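Local atomic coordinates of glutamate receptor IIB (Drosophila melanogaster, PDB entry 4WXJ), a protein that binds glutamate through this clamshell ligand-binding domain, part of a receptor that probably serves as a glutamate-gated ion channel of the postsynaptic membrane in muscle. Residues N66-Y71 / Q101-V106; C95-T100 / G227-L232; A14-K19 / T178-E183. One frame throughout, in Å; residues are numbered along the deposited sequence.

Contact 1: N66-Y71 / Q101-V106. With GLU (glutamic acid), chain C.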
loop_
_atom_site.group_PDB
_atom_site.type_symbol
_atom_site.label_atom_id
_atom_site.label_comp_id
_atom_site.label_asym_id
_atom_site.label_seq_id
_atom_site.Cartn_x
_atom_site.Cartn_y
_atom_site.Cartn_z
ATOM N N ASN A 66 -7.035 8.227 7.936
ATOM C CA ASN A 66 -5.761 7.829 7.331
ATOM C C ASN A 66 -5.673 6.337 7.013
ATOM O O ASN A 66 -4.592 5.749 7.062
ATOM C CB ASN A 66 -4.596 8.224 8.245
ATOM C CG ASN A 66 -3.282 8.367 7.490
ATOM O OD1 ASN A 66 -3.162 9.195 6.588
ATOM N ND2 ASN A 66 -2.288 7.565 7.864
ATOM N N LYS A 67 -6.809 5.730 6.676
ATOM C CA LYS A 67 -6.850 4.309 6.335
ATOM C C LYS A 67 -6.877 4.091 4.825
ATOM O O LYS A 67 -7.316 4.957 4.066
ATOM C CB LYS A 67 -8.068 3.643 6.977
ATOM C CG LYS A 67 -8.009 3.582 8.494
ATOM C CD LYS A 67 -9.166 2.770 9.053
ATOM C CE LYS A 67 -9.095 2.660 10.566
ATOM N NZ LYS A 67 -10.134 1.736 11.102
ATOM N N TYR A 68 -6.399 2.926 4.393
ATOM C CA TYR A 68 -6.465 2.547 2.987
ATOM C C TYR A 68 -7.917 2.359 2.566
ATOM O O TYR A 68 -8.408 3.033 1.659
ATOM C CB TYR A 68 -5.686 1.253 2.729
ATOM C CG TYR A 68 -4.183 1.367 2.848
ATOM C CD1 TYR A 68 -3.549 1.222 4.073
ATOM C CD2 TYR A 68 -3.395 1.592 1.727
ATOM C CE1 TYR A 68 -2.172 1.311 4.183
ATOM C CE2 TYR A 68 -2.017 1.683 1.824
ATOM C CZ TYR A 68 -1.413 1.542 3.056
ATOM O OH TYR A 68 -0.045 1.631 3.159
ATOM N N GLY A 69 -8.592 1.429 3.236
ATOM C CA GLY A 69 -9.973 1.104 2.935
ATOM C C GLY A 69 -10.246 -0.383 3.049
ATOM O O GLY A 69 -9.706 -1.186 2.286
ATOM N N SER A 70 -11.086 -0.746 4.013
ATOM C CA SER A 70 -11.475 -2.135 4.221
ATOM C C SER A 70 -12.944 -2.214 4.613
ATOM O O SER A 70 -13.519 -1.237 5.092
ATOM C CB SER A 70 -10.610 -2.786 5.302
ATOM O OG SER A 70 -10.913 -2.256 6.579
ATOM N N TYR A 71 -13.540 -3.383 4.406
ATOM C CA TYR A 71 -14.940 -3.609 4.733
ATOM C C TYR A 71 -15.079 -4.191 6.134
ATOM O O TYR A 71 -14.480 -5.217 6.450
ATOM C CB TYR A 71 -15.576 -4.545 3.704
ATOM C CG TYR A 71 -16.997 -4.944 4.017
ATOM C CD1 TYR A 71 -18.052 -4.064 3.805
ATOM C CD2 TYR A 71 -17.288 -6.206 4.513
ATOM C CE1 TYR A 71 -19.355 -4.430 4.086
ATOM C CE2 TYR A 71 -18.585 -6.581 4.796
ATOM C CZ TYR A 71 -19.615 -5.691 4.580
ATOM O OH TYR A 71 -20.907 -6.066 4.862
ATOM N N GLN A 101 -10.374 -7.744 -4.746
ATOM C CA GLN A 101 -11.690 -8.135 -5.225
ATOM C C GLN A 101 -12.794 -7.367 -4.504
ATOM O O GLN A 101 -13.750 -6.904 -5.128
ATOM C CB GLN A 101 -11.881 -9.645 -5.047
ATOM C CG GLN A 101 -13.269 -10.143 -5.391
ATOM C CD GLN A 101 -14.128 -10.338 -4.164
ATOM O OE1 GLN A 101 -13.925 -11.277 -3.395
ATOM N NE2 GLN A 101 -15.092 -9.447 -3.966
ATOM N N ALA A 102 -12.658 -7.230 -3.190
ATOM C CA ALA A 102 -13.653 -6.528 -2.387
ATOM C C ALA A 102 -13.730 -5.050 -2.765
ATOM O O ALA A 102 -14.816 -4.482 -2.865
ATOM C CB ALA A 102 -13.337 -6.680 -0.909
ATOM N N ARG A 103 -12.574 -4.430 -2.975
ATOM C CA ARG A 103 -12.525 -3.017 -3.332
ATOM C C ARG A 103 -13.094 -2.780 -4.726
ATOM O O ARG A 103 -13.847 -1.832 -4.945
ATOM C CB ARG A 103 -11.091 -2.499 -3.258
ATOM C CG ARG A 103 -10.561 -2.385 -1.845
ATOM C CD ARG A 103 -9.080 -2.078 -1.834
ATOM N NE ARG A 103 -8.573 -1.873 -0.479
ATOM C CZ ARG A 103 -7.287 -1.738 -0.177
ATOM N NH1 ARG A 103 -6.369 -1.797 -1.131
ATOM N NH2 ARG A 103 -6.916 -1.552 1.082
ATOM N N ARG A 104 -12.736 -3.648 -5.664
ATOM C CA ARG A 104 -13.191 -3.513 -7.041
ATOM C C ARG A 104 -14.707 -3.684 -7.146
ATOM O O ARG A 104 -15.318 -3.271 -8.132
ATOM C CB ARG A 104 -12.478 -4.531 -7.934
ATOM C CG ARG A 104 -12.801 -4.421 -9.418
ATOM C CD ARG A 104 -12.444 -3.053 -9.982
ATOM N NE ARG A 104 -12.720 -2.976 -11.413
ATOM C CZ ARG A 104 -13.911 -2.705 -11.936
ATOM N NH1 ARG A 104 -14.958 -2.476 -11.152
ATOM N NH2 ARG A 104 -14.057 -2.661 -13.252
ATOM N N SER A 105 -15.309 -4.280 -6.122
ATOM C CA SER A 105 -16.754 -4.492 -6.102
ATOM C C SER A 105 -17.523 -3.203 -5.819
ATOM O O SER A 105 -18.688 -3.081 -6.198
ATOM C CB SER A 105 -17.124 -5.543 -5.054
ATOM O OG SER A 105 -16.536 -6.796 -5.356
ATOM N N VAL A 106 -16.869 -2.248 -5.162
ATOM C CA VAL A 106 -17.534 -1.022 -4.717
ATOM C C VAL A 106 -17.008 0.236 -5.411
ATOM O O VAL A 106 -17.710 1.245 -5.481
ATOM C CB VAL A 106 -17.396 -0.843 -3.191
ATOM C CG1 VAL A 106 -18.202 -1.910 -2.463
ATOM C CG2 VAL A 106 -15.934 -0.885 -2.766
HETATM N N GLU C . -1.253 -1.553 -0.368
HETATM C CA GLU C . -2.018 -2.281 0.682
HETATM C C GLU C . -3.504 -1.965 0.570
HETATM O O GLU C . -3.934 -1.327 -0.392
HETATM C CB GLU C . -1.495 -1.912 2.068
HETATM C CG GLU C . -0.135 -2.505 2.406
HETATM C CD GLU C . -0.201 -3.954 2.872
HETATM O OE1 GLU C . 0.872 -4.580 2.999
HETATM O OE2 GLU C . -1.315 -4.470 3.116
HETATM O OXT GLU C . -4.310 -2.340 1.426
#

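Contact 2: C95-T100 / G227-L232. With GLU (glutamic acid), chain C.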
loop_
_atom_site.group_PDB
_atom_site.type_symbol
_atom_site.label_atom_id
_atom_site.label_comp_id
_atom_site.label_asym_id
_atom_site.label_seq_id
_atom_site.Cartn_x
_atom_site.Cartn_y
_atom_site.Cartn_z
ATOM N N CYS A 95 -2.583 6.110 -3.612
ATOM C CA CYS A 95 -1.438 5.885 -2.730
ATOM C C CYS A 95 -0.896 4.523 -3.144
ATOM O O CYS A 95 -1.075 4.118 -4.293
ATOM C CB CYS A 95 -1.813 5.906 -1.246
ATOM S SG CYS A 95 -3.005 4.640 -0.757
ATOM N N ASP A 96 -0.250 3.806 -2.229
ATOM C CA ASP A 96 0.005 2.385 -2.457
ATOM C C ASP A 96 -1.309 1.634 -2.276
ATOM O O ASP A 96 -1.478 0.865 -1.332
ATOM C CB ASP A 96 1.076 1.836 -1.509
ATOM C CG ASP A 96 0.835 2.212 -0.062
ATOM O OD1 ASP A 96 0.316 3.322 0.193
ATOM O OD2 ASP A 96 1.168 1.391 0.821
ATOM N N LEU A 97 -2.239 1.882 -3.193
ATOM C CA LEU A 97 -3.588 1.347 -3.095
ATOM C C LEU A 97 -3.699 0.087 -3.942
ATOM O O LEU A 97 -3.786 0.150 -5.168
ATOM C CB LEU A 97 -4.611 2.398 -3.539
ATOM C CG LEU A 97 -6.087 2.111 -3.252
ATOM C CD1 LEU A 97 -6.357 2.014 -1.755
ATOM C CD2 LEU A 97 -6.953 3.196 -3.878
ATOM N N THR A 98 -3.681 -1.058 -3.274
ATOM C CA THR A 98 -3.673 -2.344 -3.951
ATOM C C THR A 98 -5.064 -2.732 -4.430
ATOM O O THR A 98 -6.050 -2.572 -3.707
ATOM C CB THR A 98 -3.136 -3.444 -3.031
ATOM O OG1 THR A 98 -1.846 -3.062 -2.539
ATOM C CG2 THR A 98 -3.028 -4.774 -3.774
ATOM N N ILE A 99 -5.133 -3.252 -5.650
ATOM C CA ILE A 99 -6.396 -3.708 -6.215
ATOM C C ILE A 99 -6.798 -5.046 -5.601
ATOM O O ILE A 99 -6.073 -6.035 -5.716
ATOM C CB ILE A 99 -6.307 -3.844 -7.748
ATOM C CG1 ILE A 99 -5.946 -2.491 -8.369
ATOM C CG2 ILE A 99 -7.630 -4.359 -8.323
ATOM C CD1 ILE A 99 -5.668 -2.534 -9.859
ATOM N N THR A 100 -7.954 -5.059 -4.943
ATOM C CA THR A 100 -8.501 -6.275 -4.354
ATOM C C THR A 100 -9.919 -6.503 -4.858
ATOM O O THR A 100 -10.582 -5.577 -5.329
ATOM C CB THR A 100 -8.523 -6.218 -2.813
ATOM O OG1 THR A 100 -9.494 -5.260 -2.378
ATOM C CG2 THR A 100 -7.149 -5.845 -2.264
ATOM N N GLY A 227 -3.328 0.719 -8.239
ATOM C CA GLY A 227 -4.157 1.420 -9.200
ATOM C C GLY A 227 -4.786 2.654 -8.584
ATOM O O GLY A 227 -4.958 2.734 -7.367
ATOM N N ILE A 228 -5.116 3.625 -9.427
ATOM C CA ILE A 228 -5.861 4.790 -8.980
ATOM C C ILE A 228 -7.332 4.416 -8.874
ATOM O O ILE A 228 -7.925 3.919 -9.832
ATOM C CB ILE A 228 -5.686 5.987 -9.934
ATOM C CG1 ILE A 228 -4.234 6.476 -9.895
ATOM C CG2 ILE A 228 -6.650 7.116 -9.554
ATOM C CD1 ILE A 228 -3.934 7.642 -10.824
ATOM N N ALA A 229 -7.914 4.654 -7.705
ATOM C CA ALA A 229 -9.314 4.332 -7.468
ATOM C C ALA A 229 -10.211 5.495 -7.885
ATOM O O ALA A 229 -9.911 6.654 -7.595
ATOM C CB ALA A 229 -9.538 3.986 -6.006
ATOM N N VAL A 230 -11.302 5.172 -8.573
ATOM C CA VAL A 230 -12.307 6.158 -8.948
ATOM C C VAL A 230 -13.699 5.566 -8.739
ATOM O O VAL A 230 -13.848 4.345 -8.677
ATOM C CB VAL A 230 -12.151 6.611 -10.416
ATOM C CG1 VAL A 230 -10.782 7.240 -10.639
ATOM C CG2 VAL A 230 -12.365 5.438 -11.372
ATOM N N PRO A 231 -14.725 6.426 -8.628
ATOM C CA PRO A 231 -16.090 5.913 -8.464
ATOM C C PRO A 231 -16.500 5.021 -9.629
ATOM O O PRO A 231 -16.036 5.237 -10.749
ATOM C CB PRO A 231 -16.945 7.184 -8.415
ATOM C CG PRO A 231 -16.006 8.265 -8.014
ATOM C CD PRO A 231 -14.689 7.899 -8.619
ATOM N N LEU A 232 -17.344 4.029 -9.362
ATOM C CA LEU A 232 -17.784 3.092 -10.392
ATOM C C LEU A 232 -18.360 3.817 -11.604
ATOM O O LEU A 232 -19.202 4.706 -11.468
ATOM C CB LEU A 232 -18.820 2.121 -9.820
ATOM C CG LEU A 232 -18.246 0.974 -8.985
ATOM C CD1 LEU A 232 -19.333 0.308 -8.160
ATOM C CD2 LEU A 232 -17.551 -0.052 -9.878
HETATM N N GLU C . -1.253 -1.553 -0.368
HETATM C CA GLU C . -2.018 -2.281 0.682
HETATM C C GLU C . -3.504 -1.965 0.570
HETATM O O GLU C . -3.934 -1.327 -0.392
HETATM C CB GLU C . -1.495 -1.912 2.068
HETATM C CG GLU C . -0.135 -2.505 2.406
HETATM C CD GLU C . -0.201 -3.954 2.872
HETATM O OE1 GLU C . 0.872 -4.580 2.999
HETATM O OE2 GLU C . -1.315 -4.470 3.116
HETATM O OXT GLU C . -4.310 -2.340 1.426
#

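Contact 3: A14-K19 / T178-E183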
loop_
_atom_site.group_PDB
_atom_site.type_symbol
_atom_site.label_atom_id
_atom_site.label_comp_id
_atom_site.label_asym_id
_atom_site.label_seq_id
_atom_site.Cartn_x
_atom_site.Cartn_y
_atom_site.Cartn_z
ATOM N N ALA A 14 -8.406 11.965 -2.848
ATOM C CA ALA A 14 -8.310 11.346 -1.534
ATOM C C ALA A 14 -7.030 10.524 -1.440
ATOM O O ALA A 14 -6.710 9.752 -2.342
ATOM C CB ALA A 14 -9.525 10.474 -1.262
ATOM N N THR A 15 -6.296 10.699 -0.348
ATOM C CA THR A 15 -5.070 9.946 -0.127
ATOM C C THR A 15 -4.875 9.705 1.363
ATOM O O THR A 15 -5.763 9.992 2.168
ATOM C CB THR A 15 -3.841 10.680 -0.705
ATOM O OG1 THR A 15 -2.668 9.874 -0.534
ATOM C CG2 THR A 15 -3.639 12.027 -0.025
ATOM N N ARG A 16 -3.716 9.163 1.720
ATOM C CA ARG A 16 -3.365 8.939 3.115
ATOM C C ARG A 16 -1.897 9.274 3.321
ATOM O O ARG A 16 -1.097 9.192 2.389
ATOM C CB ARG A 16 -3.650 7.492 3.529
ATOM C CG ARG A 16 -2.765 6.460 2.840
ATOM C CD ARG A 16 -3.116 5.042 3.275
ATOM N NE ARG A 16 -2.983 4.856 4.720
ATOM C CZ ARG A 16 -1.838 4.593 5.347
ATOM N NH1 ARG A 16 -0.704 4.484 4.666
ATOM N NH2 ARG A 16 -1.827 4.442 6.664
ATOM N N VAL A 17 -1.548 9.659 4.543
ATOM C CA VAL A 17 -0.172 10.011 4.863
ATOM C C VAL A 17 0.663 8.754 5.058
ATOM O O VAL A 17 0.380 7.932 5.926
ATOM C CB VAL A 17 -0.099 10.890 6.124
ATOM C CG1 VAL A 17 1.350 11.155 6.519
ATOM C CG2 VAL A 17 -0.836 12.204 5.887
ATOM N N GLY A 18 1.699 8.615 4.239
ATOM C CA GLY A 18 2.574 7.462 4.302
ATOM C C GLY A 18 3.644 7.552 3.238
ATOM O O GLY A 18 3.348 7.568 2.044
ATOM N N LYS A 19 4.896 7.622 3.674
ATOM C CA LYS A 19 6.013 7.772 2.756
ATOM C C LYS A 19 6.282 6.465 2.024
ATOM O O LYS A 19 5.995 5.392 2.553
ATOM C CB LYS A 19 7.262 8.222 3.509
ATOM C CG LYS A 19 7.149 9.612 4.111
ATOM C CD LYS A 19 8.356 9.938 4.971
ATOM C CE LYS A 19 8.302 11.368 5.484
ATOM N NZ LYS A 19 9.383 11.647 6.470
ATOM N N THR A 178 -1.108 -4.660 12.626
ATOM C CA THR A 178 -0.708 -3.271 12.855
ATOM C C THR A 178 -1.594 -2.321 12.053
ATOM O O THR A 178 -2.342 -2.754 11.177
ATOM C CB THR A 178 0.759 -3.037 12.463
ATOM O OG1 THR A 178 0.905 -3.187 11.046
ATOM C CG2 THR A 178 1.672 -4.026 13.174
ATOM N N LYS A 179 -1.500 -1.027 12.345
ATOM C CA LYS A 179 -2.361 -0.039 11.699
ATOM C C LYS A 179 -1.790 0.441 10.364
ATOM O O LYS A 179 -2.535 0.913 9.505
ATOM C CB LYS A 179 -2.595 1.158 12.629
ATOM C CG LYS A 179 -1.454 2.161 12.685
ATOM C CD LYS A 179 -1.700 3.225 13.748
ATOM C CE LYS A 179 -2.838 4.154 13.348
ATOM N NZ LYS A 179 -3.035 5.260 14.326
ATOM N N ASN A 180 -0.477 0.329 10.191
ATOM C CA ASN A 180 0.166 0.773 8.955
ATOM C C ASN A 180 1.582 0.223 8.803
ATOM O O ASN A 180 2.073 -0.492 9.677
ATOM C CB ASN A 180 0.188 2.306 8.895
ATOM C CG ASN A 180 0.830 2.937 10.123
ATOM O OD1 ASN A 180 1.766 2.391 10.707
ATOM N ND2 ASN A 180 0.320 4.097 10.520
ATOM N N ASN A 181 2.230 0.555 7.686
ATOM C CA ASN A 181 3.597 0.110 7.427
ATOM C C ASN A 181 4.577 0.611 8.483
ATOM O O ASN A 181 5.486 -0.112 8.886
ATOM C CB ASN A 181 4.063 0.576 6.045
ATOM C CG ASN A 181 3.427 -0.209 4.915
ATOM O OD1 ASN A 181 2.839 0.367 3.999
ATOM N ND2 ASN A 181 3.548 -1.529 4.970
ATOM N N GLU A 182 4.390 1.855 8.919
ATOM C CA GLU A 182 5.287 2.469 9.896
ATOM C C GLU A 182 5.321 1.670 11.195
ATOM O O GLU A 182 6.395 1.356 11.706
ATOM C CB GLU A 182 4.873 3.915 10.189
ATOM C CG GLU A 182 5.137 4.891 9.052
ATOM C CD GLU A 182 4.132 4.784 7.915
ATOM O OE1 GLU A 182 3.137 4.040 8.050
ATOM O OE2 GLU A 182 4.340 5.453 6.881
ATOM N N GLU A 183 4.146 1.342 11.725
ATOM C CA GLU A 183 4.056 0.574 12.962
ATOM C C GLU A 183 4.637 -0.824 12.770
ATOM O O GLU A 183 5.263 -1.374 13.674
ATOM C CB GLU A 183 2.604 0.476 13.441
ATOM C CG GLU A 183 2.447 -0.208 14.797
ATOM C CD GLU A 183 1.002 -0.527 15.140
ATOM O OE1 GLU A 183 0.093 0.110 14.568
ATOM O OE2 GLU A 183 0.775 -1.424 15.981
HETATM O O HOH W 1 1.170 2.363 5.554
HETATM O O HOH W 2 0.661 5.790 7.492
HETATM O O HOH W 3 5.522 7.744 6.467
#

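Contact 1: N66-Y71 / Q101-V106
The guanidinium of Arg103 is met at its edge, close to its plane, by two oxygen-bearing groups, the carbonyl O of Gly69 and the alpha-carboxylate of the bound glutamate, while the CB of that glutamate sits over one face of the Tyr68 ring, nearer the ring's margin than its centre. Arg103 NE and NH2 converge on the single atom Gly69 O, each at 3.1 Å, so two N-H groups hold one carbonyl and fix the rotation of the guanidinium. NH2 is shared between Gly69 O and the ligand; NH1 serves the ligand and also donates to Thr98 O. Arg103 NH1 reaches O of the glutamate at 2.6 Å in a nearly straight bond (171°), and Arg103 NH2 donates to its OXT at 2.7 Å, a bent bond of 145°. This arginine-carboxylate grip is characteristic of the ionotropic glutamate receptor pocket, where it anchors the agonist. From CG to NE the arginine chain is extended, which carries its head from the helix into the pocket. Arg103 NH2 also lies 3.5 Å from Tyr68 CB, approaching obliquely. An alanine in place of Arg103 would remove the guanidinium, and would probably leave the ligand carboxylate without its charged mate and Gly69 O without both side-chain donors. The backbone conformation of Gly69 would press a CB into the carbonyl O of Tyr68. Tyr68 OH is hydrogen-bonded to Asp96, which fixes the far end of the ring. The arginine rises from the short helix 101-104, its side chain packed against Trp78 of strand 77-78, Ile82 of helix 80-86 and Phe109 of strand 108-123, while Tyr68 and Gly69 belong to the loop between strands 57-62 and 71-72.

Contact 2: C95-T100 / G227-L232
Leu97 meets Gly227 and Ala229 where the agonist-binding loop of the clamshell, a fold of the periplasmic-binding-protein type, lies against the end of strand 214-230. Leu97 CB sits 3.9 Å from Gly227 O. Next along the chain, CG is anti to the backbone N (chi1 -169°), a torsion that carries the branch toward the strand. From there Leu97 CD2 ends against Ala229 CB at 3.4 Å, tighter than usual for two carbons, and 4.0 Å from Gly227 O. Phe109 of strand 108-123 packs against both Leu97 and Ala229, and the three form a buried apolar cluster. Ile99 adds its CG1 near Gly227 N; a CB on Gly227 would come tight against Ile99 CD1.

Asp96 and Thr98, flanking Leu97, point their CB atoms away from the strand and bind the glutamate largely through their backbone. Thr98 N donates to the ligand's O at 2.9 Å. The ligand's amino N donates to Asp96 O (2.6 Å) and to the side-chain Thr98 OG1 (2.7 Å). Asp96 is the centre of an inverse gamma turn, whose weak closing bond runs from Leu97 N to Cys95 O. Between the two segments the backbone join is a single hydrogen bond: Gly227 N donates to Leu97 O at 3.2 Å, with an N-H...O angle of 163°.

Contact 3: A14-K19 / T178-E183
Arg16 has CG between its backbone N and carbonyl carbon (chi1 67°) and a bend at chi3 (-59°), which together swing its guanidinium toward the helix start at 181; the chi2 bend of Glu182 (76°) brings its carboxylate toward Gly18. Direct touches are few. Arg16 NH2 lies 3.7 Å from Asn180 CB, and Glu182 OE2 lies 3.7 Å from Gly18 CA. Three waters bridge polar groups across the gap. One accepts from Arg16 NH1 and from Asn181 N, each at 3.0 Å, and donates to Asn181 OD1. A second donates to Val17 O and to Glu182 OE1, with a weak bond from Arg16 NH2, and a third joins Lys19 N to Glu182 OE2, which it reaches at 2.6 Å. This is a solvent-bridged meeting across the cleft between the two lobes of the clamshell, the strand 10-15 lobe on one side and helix 181-191 on the other. Asn180 is the N-cap of that helix, its OD1 accepting from Glu183 N at 2.8 Å, while Lys179 N donates to Glu183 OE1. Arg16 NE is held by Asn66 O, and its guanidinium makes a cation-pi contact with Tyr68.

Overall arrangement
Contacts 1 and 2 share the bound glutamate, have centres about 8 Å apart and touch again where Arg104 packs on Leu232; contact 3 is centred about 15 Å from each. Along the chain, contact 1 is nested inside the loop closed by contact 3, whereas contact 2 crosses both. Contact 1 ties the loop after strand 57-62 to helix 101-104, and contact 2 ties the loop ahead of that helix to strand 214-230. Asn66 OD1 accepts from Val17 N, joining contacts 1 and 3. Contacts 1 and 2 thus build the agonist-holding side of one lobe, and contact 3 bridges that lobe to the other beside the pocket, consistent with a clamshell closed around glutamate.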